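Local coordinates for protein Rubredoxin\:oxygen oxidoreductase (Desulfovibrio gigas, PDB 1E5D) that reduces dioxygen by four electrons to two molecules of water, using a non-haem diiron centre and flavin mononucleotide, at residues A[190-202]-A[240-252]. Sequence-based numbering, arbitrary orientation.
Sequences MREYYANIVNPYA and VQKYVEYAEQKPT. With OXY (oxygen molecule), chain E.
The side-chain oxygen OE1 of Q249 is gripped by two donors: ND2 of N199, 3.2 Å away across the contact, and the backbone N of Q335. The N199 bond is nearly straight at its hydrogen (164°) and lies close to the asparagine's own amide plane, yet it reaches OE1 from above the glutamine carbonyl plane, the two amides being steeply inclined. Q249 leaves helix 240-248 with positive phi, and its long, extended chain reaches back to N199; its NE2 shares a water with the backbone O of N199. ND2 of N199 also donates to the backbone O of L332, so these amides tie both segments to the neighbouring 332-335 region.

Tyrosines, flat and apolar but ending in a hydroxyl, fill the middle. With CG anti to the backbone N (chi1 -170°), the Y194 ring lies between V198 on one face and CB of Y246 on the other, that CB 3.6 Å from the ring centroid in a CH-pi contact. The edge of Y194 meets the face of Y243 in a T-shaped pair. OH of Y194 rests 3.3 Å from CB of A247, whose small size leaves room for it, and hydrogen-bonds OG1 of T205.

Y246 lays a ring face under CA of R191, while its CE1 lies 3.2 Å from NH1 of R191, over one face of the guanidinium. E187 receives both the R191 salt bridge and the Y246 hydroxyl bond. Y243 OH binds F167 N and, through a water, M190 O.

The helical segments 190-198 and 240-248 thus cross at -45° around an aromatic cluster in the metallo-beta-lactamase-like part of a flavodiiron protein; the amides at its end join it to the flavodoxin-like part, and Y193 stands beside the mu-oxo-diiron oxygen-reduction site.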
ATOM      1  N   MET A 190     -18.515   2.879  15.630  1.00 12.38           N
ATOM      2  CA  MET A 190     -17.705   3.016  16.839  1.00 16.34           C
ATOM      3  C   MET A 190     -16.504   2.081  16.802  1.00 14.81           C
ATOM      4  O   MET A 190     -15.382   2.449  17.141  1.00 17.58           O
ATOM      5  CB  MET A 190     -18.543   2.713  18.071  1.00 14.28           C
ATOM      6  CG  MET A 190     -19.529   3.828  18.403  1.00 15.67           C
ATOM      7  SD  MET A 190     -20.640   3.233  19.703  1.00 26.02           S
ATOM      8  CE  MET A 190     -19.429   2.995  21.008  1.00 23.68           C
ATOM      9  N   ARG A 191     -16.800   0.860  16.380  1.00  9.48           N
ATOM     10  CA  ARG A 191     -15.754  -0.157  16.303  1.00 17.75           C
ATOM     11  C   ARG A 191     -14.755   0.251  15.228  1.00 19.37           C
ATOM     12  O   ARG A 191     -13.544   0.170  15.445  1.00 21.90           O
ATOM     13  CB  ARG A 191     -16.384  -1.519  16.051  1.00 18.20           C
ATOM     14  CG  ARG A 191     -15.501  -2.598  15.461  1.00 26.62           C
ATOM     15  CD  ARG A 191     -16.168  -3.973  15.535  1.00 30.56           C
ATOM     16  NE  ARG A 191     -15.601  -4.760  16.634  1.00 36.56           N
ATOM     17  CZ  ARG A 191     -16.287  -5.200  17.677  1.00 37.81           C
ATOM     18  NH1 ARG A 191     -17.585  -4.937  17.771  1.00 50.83           N
ATOM     19  NH2 ARG A 191     -15.674  -5.901  18.620  1.00 36.04           N
ATOM     20  N   GLU A 192     -15.271   0.710  14.083  1.00 12.32           N
ATOM     21  CA  GLU A 192     -14.360   1.086  13.004  1.00 10.35           C
ATOM     22  C   GLU A 192     -13.418   2.175  13.498  1.00 10.19           C
ATOM     23  O   GLU A 192     -12.230   2.200  13.210  1.00 24.00           O
ATOM     24  CB  GLU A 192     -15.114   1.560  11.767  1.00 15.50           C
ATOM     25  CG  GLU A 192     -15.904   0.452  11.085  1.00 25.27           C
ATOM     26  CD  GLU A 192     -16.482   0.897   9.752  1.00 31.21           C
ATOM     27  OE1 GLU A 192     -16.493   2.127   9.517  1.00 32.71           O
ATOM     28  OE2 GLU A 192     -16.906   0.016   8.968  1.00 40.23           O
ATOM     29  N   TYR A 193     -14.009   3.081  14.272  1.00 11.04           N
ATOM     30  CA  TYR A 193     -13.196   4.136  14.857  1.00  7.97           C
ATOM     31  C   TYR A 193     -12.217   3.549  15.866  1.00  9.56           C
ATOM     32  O   TYR A 193     -11.010   3.798  15.793  1.00 11.60           O
ATOM     33  CB  TYR A 193     -14.088   5.207  15.500  1.00 10.62           C
ATOM     34  CG  TYR A 193     -13.214   6.359  15.960  1.00 17.97           C
ATOM     35  CD1 TYR A 193     -12.796   7.319  15.052  1.00 23.74           C
ATOM     36  CD2 TYR A 193     -12.806   6.470  17.282  1.00 17.39           C
ATOM     37  CE1 TYR A 193     -11.997   8.370  15.461  1.00 29.07           C
ATOM     38  CE2 TYR A 193     -12.004   7.519  17.698  1.00 25.59           C
ATOM     39  CZ  TYR A 193     -11.606   8.463  16.781  1.00 29.63           C
ATOM     40  OH  TYR A 193     -10.807   9.511  17.174  1.00 47.17           O
ATOM     41  N   TYR A 194     -12.708   2.752  16.816  1.00 11.44           N
ATOM     42  CA  TYR A 194     -11.811   2.168  17.805  1.00 13.24           C
ATOM     43  C   TYR A 194     -10.696   1.364  17.140  1.00  9.16           C
ATOM     44  O   TYR A 194      -9.521   1.528  17.475  1.00 12.27           O
ATOM     45  CB  TYR A 194     -12.549   1.244  18.797  1.00 17.78           C
ATOM     46  CG  TYR A 194     -11.675   0.841  19.967  1.00 17.67           C
ATOM     47  CD1 TYR A 194     -11.632   1.641  21.103  1.00 20.87           C
ATOM     48  CD2 TYR A 194     -10.894  -0.310  19.960  1.00 18.02           C
ATOM     49  CE1 TYR A 194     -10.841   1.297  22.183  1.00 22.48           C
ATOM     50  CE2 TYR A 194     -10.100  -0.661  21.031  1.00 20.35           C
ATOM     51  CZ  TYR A 194     -10.076   0.147  22.147  1.00 21.21           C
ATOM     52  OH  TYR A 194      -9.291  -0.181  23.228  1.00 28.53           O
ATOM     53  N   ALA A 195     -11.091   0.466  16.247  1.00 11.12           N
ATOM     54  CA  ALA A 195     -10.151  -0.510  15.707  1.00 11.14           C
ATOM     55  C   ALA A 195      -8.961   0.142  15.017  1.00 17.06           C
ATOM     56  O   ALA A 195      -7.861  -0.419  15.062  1.00 20.12           O
ATOM     57  CB  ALA A 195     -10.864  -1.456  14.743  1.00  0.00           C
ATOM     58  N   ASN A 196      -9.188   1.300  14.397  1.00 13.53           N
ATOM     59  CA  ASN A 196      -8.121   1.931  13.620  1.00  9.84           C
ATOM     60  C   ASN A 196      -7.378   3.054  14.309  1.00 16.22           C
ATOM     61  O   ASN A 196      -6.448   3.598  13.699  1.00 15.89           O
ATOM     62  CB  ASN A 196      -8.714   2.445  12.297  1.00  4.63           C
ATOM     63  CG  ASN A 196      -8.954   1.237  11.399  1.00  9.25           C
ATOM     64  OD1 ASN A 196      -8.011   0.736  10.783  1.00 21.54           O
ATOM     65  ND2 ASN A 196     -10.203   0.797  11.370  1.00  8.70           N
ATOM     66  N   ILE A 197      -7.714   3.431  15.545  1.00 19.11           N
ATOM     67  CA  ILE A 197      -6.851   4.421  16.192  1.00 20.50           C
ATOM     68  C   ILE A 197      -6.600   4.158  17.671  1.00 18.93           C
ATOM     69  O   ILE A 197      -5.504   4.437  18.165  1.00 23.47           O
ATOM     70  CB  ILE A 197      -7.424   5.842  16.045  1.00 23.30           C
ATOM     71  CG1 ILE A 197      -6.596   6.890  16.795  1.00 24.89           C
ATOM     72  CG2 ILE A 197      -8.878   5.874  16.452  1.00 26.82           C
ATOM     73  CD1 ILE A 197      -6.137   8.030  15.909  1.00 35.56           C
ATOM     74  N   VAL A 198      -7.568   3.633  18.410  1.00 15.94           N
ATOM     75  CA  VAL A 198      -7.364   3.417  19.840  1.00 13.86           C
ATOM     76  C   VAL A 198      -6.837   2.022  20.158  1.00 17.30           C
ATOM     77  O   VAL A 198      -6.266   1.821  21.234  1.00 18.54           O
ATOM     78  CB  VAL A 198      -8.672   3.631  20.630  1.00 13.35           C
ATOM     79  CG1 VAL A 198      -8.403   3.587  22.123  1.00 16.19           C
ATOM     80  CG2 VAL A 198      -9.314   4.957  20.256  1.00 18.02           C
ATOM     81  N   ASN A 199      -7.013   1.053  19.274  1.00 16.01           N
ATOM     82  CA  ASN A 199      -6.692  -0.334  19.547  1.00 16.93           C
ATOM     83  C   ASN A 199      -5.334  -0.587  20.180  1.00 16.84           C
ATOM     84  O   ASN A 199      -5.231  -1.364  21.139  1.00 19.60           O
ATOM     85  CB  ASN A 199      -6.752  -1.164  18.255  1.00 17.76           C
ATOM     86  CG  ASN A 199      -7.121  -2.596  18.615  1.00 19.25           C
ATOM     87  OD1 ASN A 199      -8.296  -2.899  18.823  1.00 18.17           O
ATOM     88  ND2 ASN A 199      -6.104  -3.445  18.690  1.00  9.59           N
ATOM     89  N   PRO A 200      -4.245   0.008  19.725  1.00 17.36           N
ATOM     90  CA  PRO A 200      -2.961  -0.278  20.390  1.00 21.64           C
ATOM     91  C   PRO A 200      -2.970   0.114  21.865  1.00 24.65           C
ATOM     92  O   PRO A 200      -2.122  -0.377  22.621  1.00 19.49           O
ATOM     93  CB  PRO A 200      -1.953   0.580  19.626  1.00 16.59           C
ATOM     94  CG  PRO A 200      -2.790   1.625  18.957  1.00 15.68           C
ATOM     95  CD  PRO A 200      -4.086   0.938  18.605  1.00 14.40           C
ATOM     96  N   TYR A 201      -3.891   0.964  22.297  1.00 23.73           N
ATOM     97  CA  TYR A 201      -3.970   1.394  23.691  1.00 19.60           C
ATOM     98  C   TYR A 201      -5.172   0.788  24.396  1.00 20.90           C
ATOM     99  O   TYR A 201      -5.853   1.403  25.208  1.00 16.11           O
ATOM    100  CB  TYR A 201      -4.003   2.926  23.768  1.00 22.04           C
ATOM    101  CG  TYR A 201      -2.966   3.527  22.838  1.00 26.82           C
ATOM    102  CD1 TYR A 201      -1.625   3.507  23.195  1.00 25.11           C
ATOM    103  CD2 TYR A 201      -3.338   4.091  21.627  1.00 29.70           C
ATOM    104  CE1 TYR A 201      -0.669   4.048  22.359  1.00 27.07           C
ATOM    105  CE2 TYR A 201      -2.388   4.633  20.785  1.00 31.22           C
ATOM    106  CZ  TYR A 201      -1.063   4.605  21.161  1.00 33.65           C
ATOM    107  OH  TYR A 201      -0.111   5.142  20.324  1.00 60.99           O
ATOM    108  N   ALA A 202      -5.439  -0.469  24.065  1.00 21.35           N
ATOM    109  CA  ALA A 202      -6.448  -1.254  24.761  1.00 27.94           C
ATOM    110  C   ALA A 202      -6.246  -1.214  26.272  1.00 27.75           C
ATOM    111  O   ALA A 202      -7.197  -0.895  27.001  1.00 30.98           O
ATOM    112  CB  ALA A 202      -6.433  -2.681  24.212  1.00 10.67           C
ATOM    113  N   VAL A 240     -19.655   2.874  26.848  1.00 27.80           N
ATOM    114  CA  VAL A 240     -18.605   2.397  27.741  1.00 23.74           C
ATOM    115  C   VAL A 240     -18.535   0.876  27.767  1.00 21.96           C
ATOM    116  O   VAL A 240     -17.445   0.313  27.831  1.00 24.41           O
ATOM    117  CB  VAL A 240     -18.822   2.918  29.175  1.00 21.90           C
ATOM    118  CG1 VAL A 240     -17.921   2.176  30.148  1.00 21.69           C
ATOM    119  CG2 VAL A 240     -18.573   4.411  29.214  1.00 14.41           C
ATOM    120  N   GLN A 241     -19.698   0.235  27.711  1.00 21.11           N
ATOM    121  CA  GLN A 241     -19.758  -1.210  27.570  1.00 29.47           C
ATOM    122  C   GLN A 241     -18.847  -1.653  26.425  1.00 27.90           C
ATOM    123  O   GLN A 241     -17.903  -2.417  26.578  1.00 40.04           O
ATOM    124  CB  GLN A 241     -21.187  -1.637  27.270  1.00 47.72           C
ATOM    125  CG  GLN A 241     -21.948  -2.378  28.347  1.00 65.32           C
ATOM    126  CD  GLN A 241     -23.254  -2.943  27.802  1.00 81.39           C
ATOM    127  OE1 GLN A 241     -23.395  -3.196  26.604  1.00 98.85           O
ATOM    128  NE2 GLN A 241     -24.218  -3.136  28.696  1.00 96.11           N
ATOM    129  N   LYS A 242     -19.175  -1.113  25.259  1.00 30.61           N
ATOM    130  CA  LYS A 242     -18.513  -1.393  23.997  1.00 25.50           C
ATOM    131  C   LYS A 242     -17.013  -1.151  24.043  1.00 22.30           C
ATOM    132  O   LYS A 242     -16.257  -2.006  23.585  1.00 14.81           O
ATOM    133  CB  LYS A 242     -19.181  -0.533  22.912  1.00 19.47           C
ATOM    134  CG  LYS A 242     -20.481  -1.188  22.443  1.00 24.73           C
ATOM    135  CD  LYS A 242     -20.167  -2.295  21.440  1.00 35.07           C
ATOM    136  CE  LYS A 242     -21.045  -3.512  21.666  1.00 38.69           C
ATOM    137  NZ  LYS A 242     -20.821  -4.568  20.638  1.00 45.13           N
ATOM    138  N   TYR A 243     -16.585  -0.014  24.589  1.00 18.15           N
ATOM    139  CA  TYR A 243     -15.154   0.275  24.630  1.00 18.69           C
ATOM    140  C   TYR A 243     -14.414  -0.813  25.391  1.00 21.29           C
ATOM    141  O   TYR A 243     -13.332  -1.238  24.990  1.00 32.52           O
ATOM    142  CB  TYR A 243     -14.870   1.657  25.245  1.00 15.09           C
ATOM    143  CG  TYR A 243     -14.585   2.640  24.127  1.00 14.49           C
ATOM    144  CD1 TYR A 243     -15.470   2.670  23.049  1.00 15.03           C
ATOM    145  CD2 TYR A 243     -13.498   3.493  24.122  1.00 11.46           C
ATOM    146  CE1 TYR A 243     -15.268   3.541  21.999  1.00 11.89           C
ATOM    147  CE2 TYR A 243     -13.295   4.365  23.062  1.00 10.51           C
ATOM    148  CZ  TYR A 243     -14.182   4.384  22.004  1.00  9.83           C
ATOM    149  OH  TYR A 243     -14.000   5.243  20.938  1.00 13.61           O
ATOM    150  N   VAL A 244     -15.035  -1.247  26.489  1.00 20.86           N
ATOM    151  CA  VAL A 244     -14.473  -2.351  27.262  1.00 19.79           C
ATOM    152  C   VAL A 244     -14.376  -3.596  26.389  1.00 15.45           C
ATOM    153  O   VAL A 244     -13.354  -4.255  26.295  1.00 18.08           O
ATOM    154  CB  VAL A 244     -15.320  -2.645  28.511  1.00 23.30           C
ATOM    155  CG1 VAL A 244     -14.821  -3.902  29.213  1.00 18.47           C
ATOM    156  CG2 VAL A 244     -15.301  -1.456  29.457  1.00 19.85           C
ATOM    157  N   GLU A 245     -15.469  -3.926  25.723  1.00  8.07           N
ATOM    158  CA  GLU A 245     -15.489  -5.019  24.761  1.00 16.15           C
ATOM    159  C   GLU A 245     -14.460  -4.816  23.658  1.00 23.83           C
ATOM    160  O   GLU A 245     -13.714  -5.731  23.297  1.00 24.90           O
ATOM    161  CB  GLU A 245     -16.887  -5.130  24.161  1.00 20.11           C
ATOM    162  CG  GLU A 245     -17.079  -6.234  23.138  1.00 36.04           C
ATOM    163  CD  GLU A 245     -18.524  -6.271  22.656  1.00 49.92           C
ATOM    164  OE1 GLU A 245     -19.394  -5.812  23.433  1.00 51.62           O
ATOM    165  OE2 GLU A 245     -18.771  -6.749  21.529  1.00 53.60           O
ATOM    166  N   TYR A 246     -14.404  -3.608  23.090  1.00 17.60           N
ATOM    167  CA  TYR A 246     -13.399  -3.377  22.056  1.00 22.37           C
ATOM    168  C   TYR A 246     -12.001  -3.626  22.613  1.00 19.98           C
ATOM    169  O   TYR A 246     -11.198  -4.283  21.955  1.00 18.62           O
ATOM    170  CB  TYR A 246     -13.473  -1.959  21.472  1.00 26.18           C
ATOM    171  CG  TYR A 246     -14.796  -1.644  20.807  1.00 15.98           C
ATOM    172  CD1 TYR A 246     -15.566  -2.683  20.289  1.00  5.34           C
ATOM    173  CD2 TYR A 246     -15.280  -0.348  20.699  1.00  8.31           C
ATOM    174  CE1 TYR A 246     -16.779  -2.439  19.674  1.00  6.26           C
ATOM    175  CE2 TYR A 246     -16.496  -0.100  20.087  1.00  9.22           C
ATOM    176  CZ  TYR A 246     -17.238  -1.146  19.578  1.00  7.73           C
ATOM    177  OH  TYR A 246     -18.451  -0.934  18.966  1.00 20.32           O
ATOM    178  N   ALA A 247     -11.709  -3.099  23.798  1.00 17.70           N
ATOM    179  CA  ALA A 247     -10.358  -3.220  24.338  1.00 18.31           C
ATOM    180  C   ALA A 247     -10.029  -4.654  24.733  1.00 19.87           C
ATOM    181  O   ALA A 247      -8.853  -5.035  24.760  1.00 30.66           O
ATOM    182  CB  ALA A 247     -10.178  -2.302  25.542  1.00 16.98           C
ATOM    183  N   GLU A 248     -11.053  -5.446  25.053  1.00 18.72           N
ATOM    184  CA  GLU A 248     -10.809  -6.812  25.527  1.00 24.93           C
ATOM    185  C   GLU A 248     -10.458  -7.741  24.371  1.00 27.59           C
ATOM    186  O   GLU A 248      -9.698  -8.688  24.586  1.00 25.81           O
ATOM    187  CB  GLU A 248     -11.999  -7.336  26.338  1.00 28.03           C
ATOM    188  CG  GLU A 248     -11.739  -7.320  27.835  1.00 38.72           C
ATOM    189  CD  GLU A 248     -12.966  -7.383  28.711  1.00 48.51           C
ATOM    190  OE1 GLU A 248     -14.086  -7.617  28.212  1.00 63.30           O
ATOM    191  OE2 GLU A 248     -12.818  -7.197  29.943  1.00 64.76           O
ATOM    192  N   GLN A 249     -10.970  -7.479  23.177  1.00 24.81           N
ATOM    193  CA  GLN A 249     -10.511  -8.216  22.000  1.00 21.91           C
ATOM    194  C   GLN A 249     -10.648  -9.721  22.175  1.00 20.99           C
ATOM    195  O   GLN A 249      -9.777 -10.542  21.900  1.00 21.64           O
ATOM    196  CB  GLN A 249      -9.057  -7.819  21.702  1.00 19.33           C
ATOM    197  CG  GLN A 249      -8.952  -6.414  21.112  1.00  8.97           C
ATOM    198  CD  GLN A 249      -7.514  -5.949  20.987  1.00 11.25           C
ATOM    199  OE1 GLN A 249      -6.833  -6.305  20.024  1.00 22.80           O
ATOM    200  NE2 GLN A 249      -7.025  -5.172  21.945  1.00 16.50           N
ATOM    201  N   LYS A 250     -11.823 -10.102  22.684  1.00 20.88           N
ATOM    202  CA  LYS A 250     -12.055 -11.534  22.857  1.00 24.34           C
ATOM    203  C   LYS A 250     -12.344 -12.154  21.496  1.00 21.90           C
ATOM    204  O   LYS A 250     -13.064 -11.589  20.670  1.00 37.43           O
ATOM    205  CB  LYS A 250     -13.197 -11.770  23.842  1.00 31.47           C
ATOM    206  CG  LYS A 250     -12.787 -11.955  25.291  1.00 43.90           C
ATOM    207  CD  LYS A 250     -11.358 -11.479  25.524  1.00 57.50           C
ATOM    208  CE  LYS A 250     -10.418 -12.648  25.789  1.00 65.10           C
ATOM    209  NZ  LYS A 250      -9.111 -12.208  26.350  1.00 67.57           N
ATOM    210  N   PRO A 251     -11.780 -13.327  21.241  1.00 22.36           N
ATOM    211  CA  PRO A 251     -12.022 -14.049  19.999  1.00 20.08           C
ATOM    212  C   PRO A 251     -13.500 -14.339  19.754  1.00 19.03           C
ATOM    213  O   PRO A 251     -14.302 -14.446  20.668  1.00 21.06           O
ATOM    214  CB  PRO A 251     -11.313 -15.384  20.216  1.00 21.52           C
ATOM    215  CG  PRO A 251     -10.283 -15.113  21.259  1.00 24.58           C
ATOM    216  CD  PRO A 251     -10.843 -14.031  22.134  1.00 27.48           C
ATOM    217  N   THR A 252     -13.829 -14.480  18.483  1.00 18.15           N
ATOM    218  CA  THR A 252     -15.073 -15.025  17.994  1.00 13.27           C
ATOM    219  C   THR A 252     -14.755 -16.045  16.897  1.00 15.89           C
ATOM    220  O   THR A 252     -13.596 -16.220  16.508  1.00 20.00           O
ATOM    221  CB  THR A 252     -16.015 -13.955  17.430  1.00 14.51           C
ATOM    222  OG1 THR A 252     -15.373 -13.343  16.305  1.00 28.84           O
ATOM    223  CG2 THR A 252     -16.269 -12.853  18.440  1.00 18.21           C
TER
HETATM  224  O1  OXY E 405      -8.777  11.536  15.577  1.00 13.87           O
HETATM  225  O2  OXY E 405      -7.938  10.988  14.918  1.00 15.46           O
HETATM  226  O   HOH W   1     -15.509   4.762  18.972  1.00 15.14           O
HETATM  227  O   HOH W   2     -12.900  -6.018  19.802  1.00 55.48           O
HETATM  228  O   HOH W   3      -4.557  -3.725  21.364  1.00 21.70           O
HETATM  229  O   HOH W   4     -10.888  -4.231  19.089  1.00 34.00           O